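Local atomic coordinates of diguanylate cyclase DosC (Escherichia coli, PDB entry 4ZVA), a protein that makes cyclic di-GMP, a bacterial second messenger, under the control of oxygen, which is probably sensed at the heme of its globin domain. Residues 25-37 against 109-123. Numbering follows the deposited sequence.
Sequences IAVAHAHYLSIEF and VLKKILYPVIFSSDY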
loop_
_atom_site.group_PDB
_atom_site.type_symbol
_atom_site.label_atom_id
_atom_site.label_comp_id
_atom_site.label_asym_id
_atom_site.label_seq_id
_atom_site.Cartn_x
_atom_site.Cartn_y
_atom_site.Cartn_z
ATOM N N ILE A 25 -1.076 -15.249 -11.548
ATOM C CA ILE A 25 -1.817 -14.023 -11.810
ATOM C C ILE A 25 -0.924 -12.990 -12.485
ATOM O O ILE A 25 -1.324 -12.343 -13.452
ATOM C CB ILE A 25 -2.405 -13.431 -10.508
ATOM C CG1 ILE A 25 -3.555 -14.300 -10.001
ATOM C CG2 ILE A 25 -2.897 -12.013 -10.735
ATOM C CD1 ILE A 25 -4.745 -14.336 -10.929
ATOM N N ALA A 26 0.295 -12.851 -11.977
ATOM C CA ALA A 26 1.235 -11.866 -12.495
ATOM C C ALA A 26 1.570 -12.106 -13.968
ATOM O O ALA A 26 1.402 -11.219 -14.796
ATOM C CB ALA A 26 2.507 -11.865 -11.656
ATOM N N VAL A 27 2.056 -13.300 -14.286
ATOM C CA VAL A 27 2.451 -13.617 -15.659
ATOM C C VAL A 27 1.266 -13.543 -16.623
ATOM O O VAL A 27 1.374 -12.968 -17.703
ATOM C CB VAL A 27 3.100 -15.011 -15.742
ATOM C CG1 VAL A 27 3.496 -15.345 -17.181
ATOM C CG2 VAL A 27 4.317 -15.076 -14.832
ATOM N N ALA A 28 0.124 -14.086 -16.211
ATOM C CA ALA A 28 -1.051 -14.152 -17.080
ATOM C C ALA A 28 -1.649 -12.777 -17.359
ATOM O O ALA A 28 -2.273 -12.566 -18.397
ATOM C CB ALA A 28 -2.111 -15.069 -16.477
ATOM N N HIS A 29 -1.469 -11.839 -16.435
ATOM C CA HIS A 29 -2.171 -10.566 -16.541
ATOM C C HIS A 29 -1.253 -9.345 -16.531
ATOM O O HIS A 29 -1.736 -8.214 -16.516
ATOM C CB HIS A 29 -3.211 -10.449 -15.422
ATOM C CG HIS A 29 -4.264 -11.511 -15.470
ATOM N ND1 HIS A 29 -4.206 -12.654 -14.704
ATOM C CD2 HIS A 29 -5.390 -11.616 -16.216
ATOM C CE1 HIS A 29 -5.259 -13.410 -14.962
ATOM N NE2 HIS A 29 -5.992 -12.804 -15.876
ATOM N N ALA A 30 0.060 -9.568 -16.538
ATOM C CA ALA A 30 1.021 -8.461 -16.544
ATOM C C ALA A 30 0.787 -7.514 -17.713
ATOM O O ALA A 30 0.920 -6.299 -17.571
ATOM C CB ALA A 30 2.448 -8.987 -16.590
ATOM N N HIS A 31 0.427 -8.074 -18.865
ATOM C CA HIS A 31 0.181 -7.272 -20.056
ATOM C C HIS A 31 -0.995 -6.323 -19.845
ATOM O O HIS A 31 -0.872 -5.116 -20.063
ATOM C CB HIS A 31 -0.075 -8.176 -21.266
ATOM C CG HIS A 31 -0.209 -7.433 -22.560
ATOM N ND1 HIS A 31 0.799 -6.646 -23.075
ATOM C CD2 HIS A 31 -1.231 -7.362 -23.445
ATOM C CE1 HIS A 31 0.402 -6.120 -24.220
ATOM N NE2 HIS A 31 -0.826 -6.539 -24.468
ATOM N N TYR A 32 -2.125 -6.868 -19.404
ATOM C CA TYR A 32 -3.293 -6.056 -19.093
ATOM C C TYR A 32 -2.964 -4.994 -18.051
ATOM O O TYR A 32 -3.346 -3.832 -18.194
ATOM C CB TYR A 32 -4.448 -6.926 -18.582
ATOM C CG TYR A 32 -5.460 -6.141 -17.768
ATOM C CD1 TYR A 32 -6.427 -5.364 -18.390
ATOM C CD2 TYR A 32 -5.432 -6.160 -16.377
ATOM C CE1 TYR A 32 -7.344 -4.637 -17.656
ATOM C CE2 TYR A 32 -6.344 -5.432 -15.634
ATOM C CZ TYR A 32 -7.298 -4.674 -16.279
ATOM O OH TYR A 32 -8.211 -3.950 -15.545
ATOM N N LEU A 33 -2.253 -5.406 -17.006
ATOM C CA LEU A 33 -1.939 -4.521 -15.892
ATOM C C LEU A 33 -1.087 -3.334 -16.325
ATOM O O LEU A 33 -1.370 -2.199 -15.949
ATOM C CB LEU A 33 -1.228 -5.299 -14.782
ATOM C CG LEU A 33 -2.077 -6.298 -13.992
ATOM C CD1 LEU A 33 -1.206 -7.120 -13.062
ATOM C CD2 LEU A 33 -3.163 -5.577 -13.206
ATOM N N SER A 34 -0.063 -3.589 -17.134
ATOM C CA SER A 34 0.828 -2.523 -17.581
ATOM C C SER A 34 0.102 -1.508 -18.461
ATOM O O SER A 34 0.358 -0.306 -18.378
ATOM C CB SER A 34 2.028 -3.107 -18.336
ATOM O OG SER A 34 1.623 -3.732 -19.543
ATOM N N ILE A 35 -0.813 -1.996 -19.292
ATOM C CA ILE A 35 -1.576 -1.132 -20.186
ATOM C C ILE A 35 -2.577 -0.267 -19.424
ATOM O O ILE A 35 -2.654 0.943 -19.638
ATOM C CB ILE A 35 -2.322 -1.963 -21.245
ATOM C CG1 ILE A 35 -1.320 -2.688 -22.147
ATOM C CG2 ILE A 35 -3.250 -1.081 -22.069
ATOM C CD1 ILE A 35 -1.953 -3.725 -23.038
ATOM N N GLU A 36 -3.335 -0.893 -18.530
ATOM C CA GLU A 36 -4.326 -0.182 -17.728
ATOM C C GLU A 36 -3.653 0.794 -16.762
ATOM O O GLU A 36 -4.163 1.885 -16.513
ATOM C CB GLU A 36 -5.212 -1.175 -16.968
ATOM C CG GLU A 36 -6.325 -0.539 -16.141
ATOM C CD GLU A 36 -7.426 0.088 -16.987
ATOM O OE1 GLU A 36 -7.357 0.021 -18.232
ATOM O OE2 GLU A 36 -8.374 0.649 -16.397
ATOM N N PHE A 37 -2.512 0.384 -16.215
ATOM C CA PHE A 37 -1.687 1.251 -15.379
ATOM C C PHE A 37 -1.345 2.542 -16.110
ATOM O O PHE A 37 -1.552 3.639 -15.590
ATOM C CB PHE A 37 -0.404 0.522 -14.966
ATOM C CG PHE A 37 0.637 1.407 -14.337
ATOM C CD1 PHE A 37 0.614 1.673 -12.977
ATOM C CD2 PHE A 37 1.656 1.954 -15.105
ATOM C CE1 PHE A 37 1.578 2.478 -12.398
ATOM C CE2 PHE A 37 2.619 2.762 -14.533
ATOM C CZ PHE A 37 2.580 3.023 -13.175
ATOM N N VAL A 109 -2.309 2.947 -7.940
ATOM C CA VAL A 109 -3.056 2.565 -9.132
ATOM C C VAL A 109 -2.861 1.085 -9.438
ATOM O O VAL A 109 -3.825 0.368 -9.709
ATOM C CB VAL A 109 -2.631 3.399 -10.360
ATOM C CG1 VAL A 109 -3.250 2.837 -11.625
ATOM C CG2 VAL A 109 -3.021 4.855 -10.170
ATOM N N LEU A 110 -1.610 0.635 -9.371
ATOM C CA LEU A 110 -1.271 -0.760 -9.633
ATOM C C LEU A 110 -1.988 -1.695 -8.664
ATOM O O LEU A 110 -2.608 -2.672 -9.079
ATOM C CB LEU A 110 0.241 -0.974 -9.540
ATOM C CG LEU A 110 0.723 -2.412 -9.744
ATOM C CD1 LEU A 110 0.322 -2.923 -11.128
ATOM C CD2 LEU A 110 2.228 -2.519 -9.535
ATOM N N LYS A 111 -1.898 -1.393 -7.372
ATOM C CA LYS A 111 -2.568 -2.194 -6.355
ATOM C C LYS A 111 -4.083 -2.180 -6.539
ATOM O O LYS A 111 -4.755 -3.183 -6.297
ATOM C CB LYS A 111 -2.201 -1.697 -4.953
ATOM C CG LYS A 111 -0.777 -2.030 -4.540
ATOM C CD LYS A 111 -0.422 -1.457 -3.173
ATOM C CE LYS A 111 -0.272 0.056 -3.228
ATOM N NZ LYS A 111 0.225 0.613 -1.938
ATOM N N LYS A 112 -4.612 -1.047 -6.989
ATOM C CA LYS A 112 -6.047 -0.901 -7.193
ATOM C C LYS A 112 -6.562 -1.814 -8.306
ATOM O O LYS A 112 -7.576 -2.490 -8.140
ATOM C CB LYS A 112 -6.397 0.553 -7.510
ATOM C CG LYS A 112 -7.872 0.769 -7.817
ATOM C CD LYS A 112 -8.175 2.219 -8.164
ATOM C CE LYS A 112 -9.622 2.381 -8.604
ATOM N NZ LYS A 112 -9.960 3.798 -8.912
ATOM N N ILE A 113 -5.872 -1.824 -9.442
ATOM C CA ILE A 113 -6.329 -2.597 -10.596
ATOM C C ILE A 113 -5.973 -4.077 -10.489
ATOM O O ILE A 113 -6.505 -4.905 -11.232
ATOM C CB ILE A 113 -5.751 -2.040 -11.909
ATOM C CG1 ILE A 113 -4.222 -2.114 -11.903
ATOM C CG2 ILE A 113 -6.226 -0.616 -12.130
ATOM C CD1 ILE A 113 -3.591 -1.696 -13.221
ATOM N N LEU A 114 -5.074 -4.407 -9.568
ATOM C CA LEU A 114 -4.677 -5.794 -9.353
ATOM C C LEU A 114 -5.799 -6.593 -8.696
ATOM O O LEU A 114 -5.980 -7.773 -8.988
ATOM C CB LEU A 114 -3.412 -5.873 -8.492
ATOM C CG LEU A 114 -2.952 -7.289 -8.124
ATOM C CD1 LEU A 114 -2.638 -8.104 -9.377
ATOM C CD2 LEU A 114 -1.760 -7.264 -7.179
ATOM N N TYR A 115 -6.546 -5.949 -7.803
ATOM C CA TYR A 115 -7.585 -6.649 -7.048
ATOM C C TYR A 115 -8.680 -7.273 -7.930
ATOM O O TYR A 115 -8.989 -8.451 -7.756
ATOM C CB TYR A 115 -8.225 -5.715 -6.012
ATOM C CG TYR A 115 -9.368 -6.354 -5.253
ATOM C CD1 TYR A 115 -9.127 -7.212 -4.190
ATOM C CD2 TYR A 115 -10.689 -6.096 -5.599
ATOM C CE1 TYR A 115 -10.166 -7.800 -3.494
ATOM C CE2 TYR A 115 -11.737 -6.679 -4.908
ATOM C CZ TYR A 115 -11.467 -7.527 -3.856
ATOM O OH TYR A 115 -12.505 -8.109 -3.161
ATOM N N PRO A 116 -9.270 -6.504 -8.872
ATOM C CA PRO A 116 -10.321 -7.132 -9.685
ATOM C C PRO A 116 -9.818 -8.324 -10.500
ATOM O O PRO A 116 -10.586 -9.242 -10.789
ATOM C CB PRO A 116 -10.773 -5.998 -10.611
ATOM C CG PRO A 116 -10.393 -4.754 -9.903
ATOM C CD PRO A 116 -9.112 -5.079 -9.213
ATOM N N VAL A 117 -8.540 -8.301 -10.864
ATOM C CA VAL A 117 -7.921 -9.410 -11.583
ATOM C C VAL A 117 -7.874 -10.660 -10.704
ATOM O O VAL A 117 -8.188 -11.763 -11.154
ATOM C CB VAL A 117 -6.497 -9.043 -12.048
ATOM C CG1 VAL A 117 -5.732 -10.283 -12.479
ATOM C CG2 VAL A 117 -6.564 -8.039 -13.183
ATOM N N ILE A 118 -7.492 -10.481 -9.444
ATOM C CA ILE A 118 -7.446 -11.587 -8.494
ATOM C C ILE A 118 -8.858 -12.034 -8.123
ATOM O O ILE A 118 -9.132 -13.230 -7.998
ATOM C CB ILE A 118 -6.663 -11.198 -7.219
ATOM C CG1 ILE A 118 -5.202 -10.906 -7.573
ATOM C CG2 ILE A 118 -6.740 -12.301 -6.175
ATOM C CD1 ILE A 118 -4.339 -10.527 -6.385
ATOM N N PHE A 119 -9.754 -11.067 -7.969
ATOM C CA PHE A 119 -11.136 -11.360 -7.621
ATOM C C PHE A 119 -11.819 -12.181 -8.718
ATOM O O PHE A 119 -12.663 -13.031 -8.429
ATOM C CB PHE A 119 -11.908 -10.063 -7.372
ATOM C CG PHE A 119 -13.286 -10.275 -6.810
ATOM C CD1 PHE A 119 -13.478 -10.407 -5.444
ATOM C CD2 PHE A 119 -14.388 -10.346 -7.647
ATOM C CE1 PHE A 119 -14.743 -10.602 -4.924
ATOM C CE2 PHE A 119 -15.657 -10.543 -7.132
ATOM C CZ PHE A 119 -15.834 -10.670 -5.770
ATOM N N SER A 120 -11.433 -11.933 -9.969
ATOM C CA SER A 120 -12.053 -12.587 -11.121
ATOM C C SER A 120 -11.474 -13.967 -11.403
ATOM O O SER A 120 -11.946 -14.669 -12.297
ATOM C CB SER A 120 -11.900 -11.720 -12.376
ATOM O OG SER A 120 -12.506 -10.452 -12.207
ATOM N N SER A 121 -10.443 -14.355 -10.657
ATOM C CA SER A 121 -9.840 -15.669 -10.850
ATOM C C SER A 121 -10.787 -16.759 -10.368
ATOM O O SER A 121 -11.777 -16.475 -9.692
ATOM C CB SER A 121 -8.498 -15.768 -10.123
ATOM O OG SER A 121 -8.674 -15.700 -8.721
ATOM N N ASP A 122 -10.469 -18.007 -10.696
ATOM C CA ASP A 122 -11.323 -19.124 -10.319
ATOM C C ASP A 122 -10.832 -19.794 -9.042
ATOM O O ASP A 122 -11.287 -20.878 -8.683
ATOM C CB ASP A 122 -11.395 -20.143 -11.460
ATOM C CG ASP A 122 -12.084 -19.587 -12.694
ATOM O OD1 ASP A 122 -13.071 -18.838 -12.536
ATOM O OD2 ASP A 122 -11.638 -19.896 -13.819
ATOM N N TYR A 123 -9.913 -19.131 -8.349
ATOM C CA TYR A 123 -9.417 -19.619 -7.069
ATOM C C TYR A 123 -10.494 -19.464 -5.999
ATOM O O TYR A 123 -11.448 -18.713 -6.185
ATOM C CB TYR A 123 -8.136 -18.877 -6.679
ATOM C CG TYR A 123 -7.042 -18.976 -7.722
ATOM C CD1 TYR A 123 -6.837 -20.158 -8.426
ATOM C CD2 TYR A 123 -6.229 -17.890 -8.020
ATOM C CE1 TYR A 123 -5.842 -20.264 -9.381
ATOM C CE2 TYR A 123 -5.231 -17.985 -8.980
ATOM C CZ TYR A 123 -5.043 -19.176 -9.656
ATOM O OH TYR A 123 -4.056 -19.283 -10.610
HETATM O O HOH W 1 -8.319 -4.337 -13.062
#
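Val-117 is a knob that sits among Ile-25, His-29, Tyr-32 and Leu-33. Its CG1, anti to the backbone N (chi1 166°), lies over one face of the His-29 imidazole in a CH-pi contact, 3.7 Å from the ring centroid. Its other methyl, CG2, meets Tyr-32 CE2 obliquely at 3.6 Å. The His-29 ring is held in place by its own helix: ND1 donates to Ile-25 O at 3.2 Å; the oxygen lies close to the imidazole plane, and ND1 approaches it on a lone pair. An alanine in place of His-29 would probably leave Val-117 CG1 without its ring and Ile-25 O without this side-chain donor.

The helix of Ile-113 is kinked at Pro-116, whose N has no bond to the preceding turn. Water 1 links Ile-113 O to the Tyr-32 hydroxyl. It donates to the carbonyl at 2.6 Å from water O to Ile-113 O and lies at the edge of the tyrosine ring.

Most of the remaining contacts are apolar. Ile-25 CG2 wedges against Val-117, Leu-114 and Ile-118, while its CD1 reaches Ser-121 and Tyr-123. The Leu-33 and Ile-113 side chains lie alongside each other, pointing opposite ways, with Leu-33 CD2 3.8 Å from Ile-113 CG1. Ile-113 CD1 rests against Leu-33 O at 3.6 Å, and Glu-36 CG lies against Ile-113 CG2. The Glu-36 carboxylate forms a salt bridge with Arg-39.

Phe-37, which also touches the heme, packs on Val-109 and Leu-110. Segments 25-37 and 109-119, on helices 16-43 and 100-119 of this protoglobin-family domain, cross at 135° with their axes 9.9 Å apart at the closest. Helix 54-72 packs against Leu-33, helix 125-147 against Leu-114, and the second subunit against Tyr-115.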